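Local coordinates for protein probable acetyltransferase (Thermus thermophilus, PDB 3EXN) that binds acetyl coenzyme A and, as a member of the GCN5-related N-acetyltransferase family, probably transfers its acyl group to an acceptor substrate, at residues A[121-126]-A[141-146]; A[76-81]-A[90-95]; A[20-25]-A[44-49]. All coordinates share one frame; numbering follows the deposited sequence.

Interaction 1. Residues A[121-126]-A[141-146]; sequences RRLYAV and QGFRYV. With ACO (acetyl coenzyme *a), chain C.
The carbonyl O of L123 lies against the ring of F143, whose CE1 comes to 3.3 Å from it and approaches obliquely. The same ring also meets two side chains of the strand, those of L123 and A125: A125 CB stands 3.9 Å from F143 CD1, and L123 CD2 reaches F143 CZ at 4.0 Å. F143 puts its ring there with CG anti to its own carbonyl carbon (chi1 -70°), just after G142 has closed helix 132-140 in a Schellman motif. F138 also meets this ring edge-to-face, and L110 of helix 105-115 touches it. Replacing F143 with an alanine would probably open a gap beside L123 and A125 and leave F138 without its aromatic mate. Further along, V146 CG2 touches Y124 CE1 at 4.4 Å, a looser contact. V126 belongs to the cofactor pocket, its carbonyl O 3.1 Å from the acetyl CH3 of the acetyl coenzyme A. The strand spends its backbone hydrogen bonds on its sheet neighbours, L123 with R158 and Y124 with A89 and L91. What joins these two segments is therefore van der Waals packing, setting the turn after helix 132-140 against the strand that borders the acetyl group.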
loop_
_atom_site.group_PDB
_atom_site.type_symbol
_atom_site.label_atom_id
_atom_site.label_comp_id
_atom_site.label_asym_id
_atom_site.label_seq_id
_atom_site.Cartn_x
_atom_site.Cartn_y
_atom_site.Cartn_z
ATOM N N ARG A 121 6.844 -16.875 1.373
ATOM C CA ARG A 121 8.289 -16.995 1.204
ATOM C C ARG A 121 9.035 -15.669 1.111
ATOM O O ARG A 121 9.942 -15.428 1.903
ATOM C CB ARG A 121 8.557 -17.880 -0.029
ATOM C CG ARG A 121 10.013 -18.093 -0.438
ATOM C CD ARG A 121 10.126 -18.940 -1.721
ATOM N NE ARG A 121 9.687 -18.232 -2.924
ATOM C CZ ARG A 121 9.625 -18.775 -4.136
ATOM N NH1 ARG A 121 9.213 -18.043 -5.165
ATOM N NH2 ARG A 121 9.987 -20.047 -4.340
ATOM N N ARG A 122 8.691 -14.824 0.130
ATOM C CA ARG A 122 9.309 -13.495 -0.068
ATOM C C ARG A 122 8.218 -12.476 -0.262
ATOM O O ARG A 122 7.183 -12.804 -0.832
ATOM C CB ARG A 122 10.154 -13.399 -1.355
ATOM C CG ARG A 122 11.038 -14.579 -1.661
ATOM C CD ARG A 122 11.463 -14.600 -3.104
ATOM N NE ARG A 122 11.765 -15.960 -3.522
ATOM C CZ ARG A 122 12.829 -16.658 -3.130
ATOM N NH1 ARG A 122 13.732 -16.132 -2.298
ATOM N NH2 ARG A 122 13.006 -17.900 -3.583
ATOM N N LEU A 123 8.520 -11.235 0.120
ATOM C CA LEU A 123 7.599 -10.081 -0.056
ATOM C C LEU A 123 8.253 -9.088 -1.001
ATOM O O LEU A 123 9.281 -8.499 -0.687
ATOM C CB LEU A 123 7.305 -9.438 1.306
ATOM C CG LEU A 123 6.365 -8.232 1.291
ATOM C CD1 LEU A 123 5.043 -8.584 0.641
ATOM C CD2 LEU A 123 6.136 -7.699 2.729
ATOM N N TYR A 124 7.626 -8.885 -2.163
ATOM C CA TYR A 124 8.122 -7.927 -3.143
ATOM C C TYR A 124 7.376 -6.630 -2.911
ATOM O O TYR A 124 6.321 -6.672 -2.311
ATOM C CB TYR A 124 7.828 -8.410 -4.557
ATOM C CG TYR A 124 8.735 -9.574 -5.046
ATOM C CD1 TYR A 124 9.861 -9.329 -5.839
ATOM C CD2 TYR A 124 8.443 -10.905 -4.725
ATOM C CE1 TYR A 124 10.686 -10.401 -6.304
ATOM C CE2 TYR A 124 9.266 -11.961 -5.165
ATOM C CZ TYR A 124 10.383 -11.690 -5.956
ATOM O OH TYR A 124 11.195 -12.738 -6.416
ATOM N N ALA A 125 7.955 -5.543 -3.408
ATOM C CA ALA A 125 7.342 -4.189 -3.458
ATOM C C ALA A 125 7.667 -3.613 -4.843
ATOM O O ALA A 125 8.811 -3.722 -5.300
ATOM C CB ALA A 125 7.938 -3.334 -2.362
ATOM N N VAL A 126 6.654 -3.023 -5.516
ATOM C CA VAL A 126 6.818 -2.428 -6.858
ATOM C C VAL A 126 6.568 -0.927 -6.752
ATOM O O VAL A 126 5.542 -0.520 -6.216
ATOM C CB VAL A 126 5.953 -3.055 -7.934
ATOM C CG1 VAL A 126 4.442 -3.098 -7.528
ATOM C CG2 VAL A 126 6.199 -2.333 -9.302
ATOM N N GLN A 141 13.858 -0.337 5.058
ATOM C CA GLN A 141 13.123 -1.422 5.739
ATOM C C GLN A 141 13.620 -2.804 5.342
ATOM O O GLN A 141 13.035 -3.810 5.739
ATOM C CB GLN A 141 11.641 -1.344 5.419
ATOM C CG GLN A 141 11.049 -0.013 5.684
ATOM C CD GLN A 141 11.350 0.484 7.091
ATOM O OE1 GLN A 141 11.145 -0.238 8.055
ATOM N NE2 GLN A 141 11.811 1.737 7.209
ATOM N N GLY A 142 14.677 -2.855 4.533
ATOM C CA GLY A 142 15.308 -4.125 4.221
ATOM C C GLY A 142 14.958 -4.720 2.861
ATOM O O GLY A 142 15.339 -5.870 2.590
ATOM N N PHE A 143 14.247 -3.963 2.025
ATOM C CA PHE A 143 13.924 -4.370 0.622
ATOM C C PHE A 143 15.101 -4.033 -0.306
ATOM O O PHE A 143 15.455 -2.883 -0.467
ATOM C CB PHE A 143 12.665 -3.694 0.100
ATOM C CG PHE A 143 11.398 -4.174 0.757
ATOM C CD1 PHE A 143 10.522 -4.990 0.071
ATOM C CD2 PHE A 143 11.098 -3.819 2.074
ATOM C CE1 PHE A 143 9.368 -5.437 0.653
ATOM C CE2 PHE A 143 9.923 -4.267 2.687
ATOM C CZ PHE A 143 9.058 -5.075 1.977
ATOM N N ARG A 144 15.712 -5.031 -0.915
ATOM C CA ARG A 144 16.772 -4.759 -1.907
ATOM C C ARG A 144 16.272 -4.695 -3.360
ATOM O O ARG A 144 15.231 -5.318 -3.707
ATOM C CB ARG A 144 17.891 -5.802 -1.814
ATOM C CG ARG A 144 17.435 -7.138 -2.258
ATOM C CD ARG A 144 18.538 -8.046 -2.604
ATOM N NE ARG A 144 18.021 -9.141 -3.433
ATOM C CZ ARG A 144 18.149 -9.256 -4.766
ATOM N NH1 ARG A 144 18.816 -8.361 -5.499
ATOM N NH2 ARG A 144 17.628 -10.321 -5.371
ATOM N N TYR A 145 16.975 -3.947 -4.187
ATOM C CA TYR A 145 16.671 -3.768 -5.584
ATOM C C TYR A 145 16.793 -5.089 -6.283
ATOM O O TYR A 145 17.737 -5.771 -6.080
ATOM C CB TYR A 145 17.636 -2.754 -6.178
ATOM C CG TYR A 145 17.593 -2.574 -7.666
ATOM C CD1 TYR A 145 16.669 -1.754 -8.262
ATOM C CD2 TYR A 145 18.510 -3.202 -8.482
ATOM C CE1 TYR A 145 16.649 -1.582 -9.629
ATOM C CE2 TYR A 145 18.493 -3.022 -9.836
ATOM C CZ TYR A 145 17.563 -2.229 -10.396
ATOM O OH TYR A 145 17.564 -2.053 -11.727
ATOM N N VAL A 146 15.802 -5.433 -7.091
ATOM C CA VAL A 146 15.832 -6.602 -7.942
ATOM C C VAL A 146 16.060 -6.244 -9.423
ATOM O O VAL A 146 16.955 -6.734 -10.022
ATOM C CB VAL A 146 14.543 -7.374 -7.861
ATOM C CG1 VAL A 146 14.578 -8.516 -8.797
ATOM C CG2 VAL A 146 14.283 -7.858 -6.469
HETATM O O5B ACO C . 9.556 6.063 7.913
HETATM P P1A ACO C . 7.964 6.296 8.287
HETATM O O1A ACO C . 7.858 7.596 9.084
HETATM O O2A ACO C . 7.384 4.954 8.704
HETATM O O3A ACO C . 7.406 6.588 6.784
HETATM P P2A ACO C . 5.912 7.039 6.457
HETATM O O4A ACO C . 6.034 8.473 5.932
HETATM O O5A ACO C . 4.987 6.851 7.635
HETATM O O6A ACO C . 5.616 5.971 5.238
HETATM C CBP ACO C . 5.530 6.090 2.770
HETATM C CCP ACO C . 6.393 5.891 4.029
HETATM C CDP ACO C . 4.566 4.918 2.744
HETATM C CEP ACO C . 6.371 6.051 1.497
HETATM C CAP ACO C . 4.758 7.434 2.863
HETATM O OAP ACO C . 5.679 8.556 2.896
HETATM C C9P ACO C . 3.830 7.685 1.691
HETATM O O9P ACO C . 2.655 7.346 1.716
HETATM N N8P ACO C . 4.352 8.319 0.644
HETATM C C7P ACO C . 3.559 8.717 -0.535
HETATM C C6P ACO C . 2.951 7.542 -1.299
HETATM C C5P ACO C . 4.029 6.571 -1.760
HETATM O O5P ACO C . 5.103 6.966 -2.264
HETATM N N4P ACO C . 3.739 5.274 -1.576
HETATM C C3P ACO C . 4.654 4.231 -1.982
HETATM C C2P ACO C . 4.378 3.768 -3.391
HETATM S S1P ACO C . 5.463 2.428 -3.903
HETATM C C ACO C . 4.628 1.189 -3.106
HETATM O O ACO C . 3.652 1.465 -2.460
HETATM C CH3 ACO C . 5.104 -0.248 -3.207
#

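Interaction 2. Residues A[76-81]-A[90-95]; sequences YLDAKL and TLSLLL. With ACO (acetyl coenzyme *a), chain C.
Backbone bonds join Y76-L81 to T90-L95 as antiparallel arms of a hairpin. Y76 with L95 and K80 with T90 are hydrogen-bonded pairs, each closed by two bonds, while D78 N donates to L93 O at 2.8 Å. Between D78 and A79 the register slips by one, where S92 and L93 both face D78 in a classic beta bulge, a hallmark of this strand in the GNAT fold that helps part it from its neighbour so the cofactor can enter. D78 O takes S92 N at 3.0 Å and, weakly, L93 N.

Polar side chains gather here, the S92 hydroxyl lying between its backbone N and carbonyl carbon (chi1 66°), which turns OG toward D78. One water bridges D78 OD1 and S92 OG; a second links S92 OG and, weakly, D78 OD2. Y76 OH also donates to D78 OD2 at 2.8 Å, from 52° above the carboxylate plane, and R62 salt-bridges the same oxygen.

Apolar contacts split between the two faces. L93 CD2 meets the edge of the Y76 ring in its plane, 3.9 Å from CD2 of Y76. On the other face L77 CG rests on L91 CD1 at 3.7 Å, and L77 CD1 lies near L94 CD1.

Just past the bulge the cofactor takes the place of a strand: L94 N donates to the acetyl O of acetyl coenzyme A at 2.8 Å, and L94 O accepts from its N4P at 2.7 Å. The first bond would help polarise the thioester carbonyl, as in other GNAT enzymes.

The face of L77, A79, L91 and L94 packs on helix 105-115, through A109, L110 and F113. Y76 and L95, on the other face, meet L25 and F29 of helix 22-30, while strands 62-69 and 122-128 flank the hairpin.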
loop_
_atom_site.group_PDB
_atom_site.type_symbol
_atom_site.label_atom_id
_atom_site.label_comp_id
_atom_site.label_asym_id
_atom_site.label_seq_id
_atom_site.Cartn_x
_atom_site.Cartn_y
_atom_site.Cartn_z
ATOM N N TYR A 76 -3.694 3.400 3.418
ATOM C CA TYR A 76 -4.202 2.296 2.606
ATOM C C TYR A 76 -3.032 1.383 2.270
ATOM O O TYR A 76 -1.948 1.874 1.979
ATOM C CB TYR A 76 -4.832 2.829 1.330
ATOM C CG TYR A 76 -5.388 1.770 0.429
ATOM C CD1 TYR A 76 -6.475 0.994 0.824
ATOM C CD2 TYR A 76 -4.849 1.557 -0.854
ATOM C CE1 TYR A 76 -7.020 0.004 -0.019
ATOM C CE2 TYR A 76 -5.381 0.582 -1.691
ATOM C CZ TYR A 76 -6.469 -0.208 -1.262
ATOM O OH TYR A 76 -6.983 -1.180 -2.115
ATOM N N LEU A 77 -3.237 0.068 2.322
ATOM C CA LEU A 77 -2.210 -0.918 2.001
ATOM C C LEU A 77 -2.859 -1.980 1.105
ATOM O O LEU A 77 -3.935 -2.474 1.417
ATOM C CB LEU A 77 -1.601 -1.537 3.274
ATOM C CG LEU A 77 -0.479 -2.606 3.177
ATOM C CD1 LEU A 77 0.396 -2.620 4.442
ATOM C CD2 LEU A 77 -1.062 -4.032 2.877
ATOM N N ASP A 78 -2.207 -2.304 -0.018
ATOM C CA ASP A 78 -2.819 -3.229 -1.029
ATOM C C ASP A 78 -1.728 -4.162 -1.459
ATOM O O ASP A 78 -0.701 -3.708 -1.933
ATOM C CB ASP A 78 -3.395 -2.415 -2.229
ATOM C CG ASP A 78 -4.355 -3.221 -3.137
ATOM O OD1 ASP A 78 -4.242 -4.481 -3.256
ATOM O OD2 ASP A 78 -5.235 -2.586 -3.761
ATOM N N ALA A 79 -1.950 -5.449 -1.271
ATOM C CA ALA A 79 -1.016 -6.509 -1.673
ATOM C C ALA A 79 -1.755 -7.665 -2.367
ATOM O O ALA A 79 -2.987 -7.825 -2.261
ATOM C CB ALA A 79 -0.247 -6.983 -0.454
ATOM N N LYS A 80 -0.998 -8.457 -3.100
ATOM C CA LYS A 80 -1.482 -9.663 -3.792
ATOM C C LYS A 80 -0.604 -10.873 -3.391
ATOM O O LYS A 80 0.619 -10.887 -3.640
ATOM C CB LYS A 80 -1.377 -9.480 -5.320
ATOM C CG LYS A 80 -1.847 -10.660 -6.165
ATOM C CD LYS A 80 -3.283 -11.022 -5.891
ATOM C CE LYS A 80 -3.720 -12.232 -6.694
ATOM N NZ LYS A 80 -4.096 -11.860 -8.091
ATOM N N LEU A 81 -1.228 -11.878 -2.786
ATOM C CA LEU A 81 -0.565 -13.165 -2.522
ATOM C C LEU A 81 -0.478 -13.981 -3.826
ATOM O O LEU A 81 -1.408 -13.990 -4.626
ATOM C CB LEU A 81 -1.352 -13.947 -1.466
ATOM C CG LEU A 81 -1.683 -13.266 -0.136
ATOM C CD1 LEU A 81 -2.513 -14.219 0.775
ATOM C CD2 LEU A 81 -0.365 -12.830 0.525
ATOM N N THR A 90 3.214 -9.615 -3.169
ATOM C CA THR A 90 3.743 -8.365 -3.698
ATOM C C THR A 90 2.884 -7.270 -3.158
ATOM O O THR A 90 1.655 -7.345 -3.223
ATOM C CB THR A 90 3.692 -8.313 -5.243
ATOM O OG1 THR A 90 4.557 -9.302 -5.799
ATOM C CG2 THR A 90 4.069 -6.929 -5.809
ATOM N N LEU A 91 3.543 -6.259 -2.617
ATOM C CA LEU A 91 2.887 -5.037 -2.168
ATOM C C LEU A 91 2.861 -4.084 -3.387
ATOM O O LEU A 91 3.910 -3.694 -3.922
ATOM C CB LEU A 91 3.662 -4.414 -0.957
ATOM C CG LEU A 91 3.147 -3.077 -0.368
ATOM C CD1 LEU A 91 1.921 -3.340 0.397
ATOM C CD2 LEU A 91 4.274 -2.487 0.551
ATOM N N SER A 92 1.647 -3.694 -3.822
ATOM C CA SER A 92 1.454 -2.754 -4.950
ATOM C C SER A 92 1.226 -1.313 -4.542
ATOM O O SER A 92 1.473 -0.418 -5.331
ATOM C CB SER A 92 0.283 -3.220 -5.858
ATOM O OG SER A 92 -0.973 -3.166 -5.190
ATOM N N LEU A 93 0.769 -1.092 -3.319
ATOM C CA LEU A 93 0.568 0.266 -2.814
ATOM C C LEU A 93 0.580 0.302 -1.279
ATOM O O LEU A 93 -0.174 -0.432 -0.603
ATOM C CB LEU A 93 -0.752 0.848 -3.353
ATOM C CG LEU A 93 -1.035 2.310 -3.048
ATOM C CD1 LEU A 93 0.120 3.207 -3.523
ATOM C CD2 LEU A 93 -2.378 2.692 -3.686
ATOM N N LEU A 94 1.439 1.177 -0.745
ATOM C CA LEU A 94 1.384 1.592 0.661
ATOM C C LEU A 94 1.336 3.138 0.679
ATOM O O LEU A 94 2.219 3.813 0.184
ATOM C CB LEU A 94 2.614 1.088 1.416
ATOM C CG LEU A 94 2.771 1.541 2.876
ATOM C CD1 LEU A 94 1.552 1.247 3.830
ATOM C CD2 LEU A 94 4.063 0.945 3.484
ATOM N N LEU A 95 0.254 3.674 1.192
ATOM C CA LEU A 95 0.054 5.097 1.220
ATOM C C LEU A 95 -0.317 5.548 2.657
ATOM O O LEU A 95 -1.239 5.020 3.250
ATOM C CB LEU A 95 -1.046 5.475 0.208
ATOM C CG LEU A 95 -1.491 6.951 0.189
ATOM C CD1 LEU A 95 -0.289 7.865 0.013
ATOM C CD2 LEU A 95 -2.492 7.184 -0.968
HETATM O O5B ACO C . 9.556 6.063 7.913
HETATM P P1A ACO C . 7.964 6.296 8.287
HETATM O O1A ACO C . 7.858 7.596 9.084
HETATM O O2A ACO C . 7.384 4.954 8.704
HETATM O O3A ACO C . 7.406 6.588 6.784
HETATM P P2A ACO C . 5.912 7.039 6.457
HETATM O O4A ACO C . 6.034 8.473 5.932
HETATM O O5A ACO C . 4.987 6.851 7.635
HETATM O O6A ACO C . 5.616 5.971 5.238
HETATM C CBP ACO C . 5.530 6.090 2.770
HETATM C CCP ACO C . 6.393 5.891 4.029
HETATM C CDP ACO C . 4.566 4.918 2.744
HETATM C CEP ACO C . 6.371 6.051 1.497
HETATM C CAP ACO C . 4.758 7.434 2.863
HETATM O OAP ACO C . 5.679 8.556 2.896
HETATM C C9P ACO C . 3.830 7.685 1.691
HETATM O O9P ACO C . 2.655 7.346 1.716
HETATM N N8P ACO C . 4.352 8.319 0.644
HETATM C C7P ACO C . 3.559 8.717 -0.535
HETATM C C6P ACO C . 2.951 7.542 -1.299
HETATM C C5P ACO C . 4.029 6.571 -1.760
HETATM O O5P ACO C . 5.103 6.966 -2.264
HETATM N N4P ACO C . 3.739 5.274 -1.576
HETATM C C3P ACO C . 4.654 4.231 -1.982
HETATM C C2P ACO C . 4.378 3.768 -3.391
HETATM S S1P ACO C . 5.463 2.428 -3.903
HETATM C C ACO C . 4.628 1.189 -3.106
HETATM O O ACO C . 3.652 1.465 -2.460
HETATM C CH3 ACO C . 5.104 -0.248 -3.207
HETATM O O HOH W 1 -2.111 -5.487 -4.623
HETATM O O HOH W 2 -3.194 -1.419 -5.750
#

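Interaction 3. Residues A[20-25]-A[44-49]; sequences KDAPLL and PTLEDV
L46 leans one methyl on the backbone where A22 passes into P23. Its CB leaves the first turn of helix 46-57 to the flank rather than straight at the partner helix, and CG, anti to the backbone N (chi1 -174°), carries the branch toward helix 22-30. From CG the CD1 branch does the touching: it sits 3.6 Å from A22 O, 3.8 Å from A22 CB and 3.9 Å from P23 N, so that it spans the peptide between the two residues. H26, one turn further along helix 22-30, also touches this side chain.

V49 comes one turn after L46 and points directly at helix 22-30. Its CG1 lies 3.8 Å from A22 O and 4.1 Å from L25 CD2, lodged between A22 and L25, which are themselves about one turn apart. The small CB of A22 meets both CG1 of V49 and the L46 methyl, which is consistent with the close approach of the two helix starts, with CA atoms of A22 and V49 6.0 Å apart.

T45 is the N-cap of helix 46-57 and forms a capping box with D48. The T45 N bond to D48 OD2 is 3.2 Å long and nearly straight (167°), arriving from above the carboxylate plane; the exact place of T45 OG1 in the return bond is less sure.

Deeper along helix 46-57, V50 and L53 continue the packing on A22, and L53 also touches L25. L25 and L24 then reach L66 of strand 62-69, placing helix 22-30 against the sheet, with helix 46-57 packed on it, while V49 and P44 meet F29 towards the far end of helix 22-30.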
loop_
_atom_site.group_PDB
_atom_site.type_symbol
_atom_site.label_atom_id
_atom_site.label_comp_id
_atom_site.label_asym_id
_atom_site.label_seq_id
_atom_site.Cartn_x
_atom_site.Cartn_y
_atom_site.Cartn_z
ATOM N N LYS A 20 -18.296 -0.849 0.304
ATOM C CA LYS A 20 -18.932 0.216 1.107
ATOM C C LYS A 20 -17.932 1.225 1.721
ATOM O O LYS A 20 -18.312 2.345 2.063
ATOM C CB LYS A 20 -19.813 -0.367 2.202
ATOM C CG LYS A 20 -19.062 -0.992 3.339
ATOM C CD LYS A 20 -20.013 -1.493 4.410
ATOM C CE LYS A 20 -19.210 -2.101 5.549
ATOM N NZ LYS A 20 -18.654 -3.452 5.176
ATOM N N ASP A 21 -16.654 0.858 1.801
ATOM C CA ASP A 21 -15.607 1.783 2.249
ATOM C C ASP A 21 -15.189 2.864 1.221
ATOM O O ASP A 21 -14.344 3.730 1.555
ATOM C CB ASP A 21 -14.364 0.998 2.748
ATOM C CG ASP A 21 -14.652 0.102 3.943
ATOM O OD1 ASP A 21 -15.441 0.487 4.829
ATOM O OD2 ASP A 21 -14.048 -1.002 4.009
ATOM N N ALA A 22 -15.766 2.826 -0.011
ATOM C CA ALA A 22 -15.342 3.685 -1.125
ATOM C C ALA A 22 -15.234 5.165 -0.766
ATOM O O ALA A 22 -14.244 5.806 -1.057
ATOM C CB ALA A 22 -16.254 3.475 -2.373
ATOM N N PRO A 23 -16.231 5.705 -0.075
ATOM C CA PRO A 23 -16.127 7.112 0.317
ATOM C C PRO A 23 -14.931 7.453 1.241
ATOM O O PRO A 23 -14.329 8.524 1.089
ATOM C CB PRO A 23 -17.462 7.364 1.013
ATOM C CG PRO A 23 -18.390 6.332 0.422
ATOM C CD PRO A 23 -17.543 5.127 0.252
ATOM N N LEU A 24 -14.596 6.546 2.155
ATOM C CA LEU A 24 -13.469 6.741 3.083
ATOM C C LEU A 24 -12.142 6.610 2.335
ATOM O O LEU A 24 -11.203 7.376 2.572
ATOM C CB LEU A 24 -13.507 5.710 4.213
ATOM C CG LEU A 24 -14.694 5.685 5.153
ATOM C CD1 LEU A 24 -14.419 4.661 6.271
ATOM C CD2 LEU A 24 -14.947 7.059 5.776
ATOM N N LEU A 25 -12.041 5.631 1.452
ATOM C CA LEU A 25 -10.790 5.472 0.704
ATOM C C LEU A 25 -10.606 6.630 -0.271
ATOM O O LEU A 25 -9.482 7.169 -0.449
ATOM C CB LEU A 25 -10.769 4.136 -0.030
ATOM C CG LEU A 25 -9.492 3.884 -0.843
ATOM C CD1 LEU A 25 -8.232 3.983 0.072
ATOM C CD2 LEU A 25 -9.535 2.502 -1.511
ATOM N N PRO A 44 -8.179 10.203 -8.048
ATOM C CA PRO A 44 -9.203 9.244 -8.477
ATOM C C PRO A 44 -10.622 9.744 -8.233
ATOM O O PRO A 44 -10.865 10.424 -7.210
ATOM C CB PRO A 44 -8.920 7.989 -7.617
ATOM C CG PRO A 44 -7.715 8.257 -6.842
ATOM C CD PRO A 44 -7.312 9.673 -6.974
ATOM N N THR A 45 -11.559 9.445 -9.147
ATOM C CA THR A 45 -12.986 9.788 -8.931
ATOM C C THR A 45 -13.610 8.770 -7.961
ATOM O O THR A 45 -13.071 7.671 -7.812
ATOM C CB THR A 45 -13.866 9.744 -10.209
ATOM O OG1 THR A 45 -13.759 8.447 -10.847
ATOM C CG2 THR A 45 -13.501 10.891 -11.184
ATOM N N LEU A 46 -14.756 9.093 -7.351
ATOM C CA LEU A 46 -15.418 8.077 -6.491
ATOM C C LEU A 46 -15.838 6.840 -7.317
ATOM O O LEU A 46 -15.745 5.692 -6.862
ATOM C CB LEU A 46 -16.606 8.673 -5.720
ATOM C CG LEU A 46 -17.293 7.763 -4.672
ATOM C CD1 LEU A 46 -16.268 7.070 -3.714
ATOM C CD2 LEU A 46 -18.371 8.473 -3.859
ATOM N N GLU A 47 -16.248 7.075 -8.565
ATOM C CA GLU A 47 -16.647 5.972 -9.448
ATOM C C GLU A 47 -15.484 5.038 -9.739
ATOM O O GLU A 47 -15.663 3.822 -9.683
ATOM C CB GLU A 47 -17.226 6.518 -10.752
ATOM C CG GLU A 47 -18.384 7.501 -10.537
ATOM C CD GLU A 47 -17.975 9.004 -10.498
ATOM O OE1 GLU A 47 -17.453 9.471 -9.443
ATOM O OE2 GLU A 47 -18.227 9.740 -11.518
ATOM N N ASP A 48 -14.298 5.616 -10.004
ATOM C CA ASP A 48 -13.042 4.845 -10.146
ATOM C C ASP A 48 -12.763 3.974 -8.886
ATOM O O ASP A 48 -12.385 2.801 -8.989
ATOM C CB ASP A 48 -11.790 5.785 -10.283
ATOM C CG ASP A 48 -11.691 6.591 -11.622
ATOM O OD1 ASP A 48 -12.280 6.242 -12.668
ATOM O OD2 ASP A 48 -10.905 7.599 -11.616
ATOM N N VAL A 49 -12.889 4.570 -7.701
ATOM C CA VAL A 49 -12.541 3.842 -6.413
ATOM C C VAL A 49 -13.514 2.655 -6.212
ATOM O O VAL A 49 -13.122 1.493 -5.902
ATOM C CB VAL A 49 -12.580 4.789 -5.233
ATOM C CG1 VAL A 49 -12.439 3.981 -3.926
ATOM C CG2 VAL A 49 -11.427 5.867 -5.353
#

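In the fold
From the N terminus the three contacts close in series, and none nests in or crosses another. Interaction 3 comes first, shutting the loop that contains helix 33-38 and pairing the starts of two helices at one side of the fold. Interaction 2 then closes the hairpin between strands 72-81 and 89-96 near the chain's centre, and interaction 1 brings the chain back after helix 132-140. Interactions 3 and 2 touch where Y76 CD1 packs on L25 CD1 at 3.5 Å. Interactions 2 and 1 share the sheet through neighbouring parallel strands 89-96 and 122-128, and both reach acetyl coenzyme A. Interactions 1 and 3, with centres about 29 Å apart, lie on opposite sides of the chain's centre.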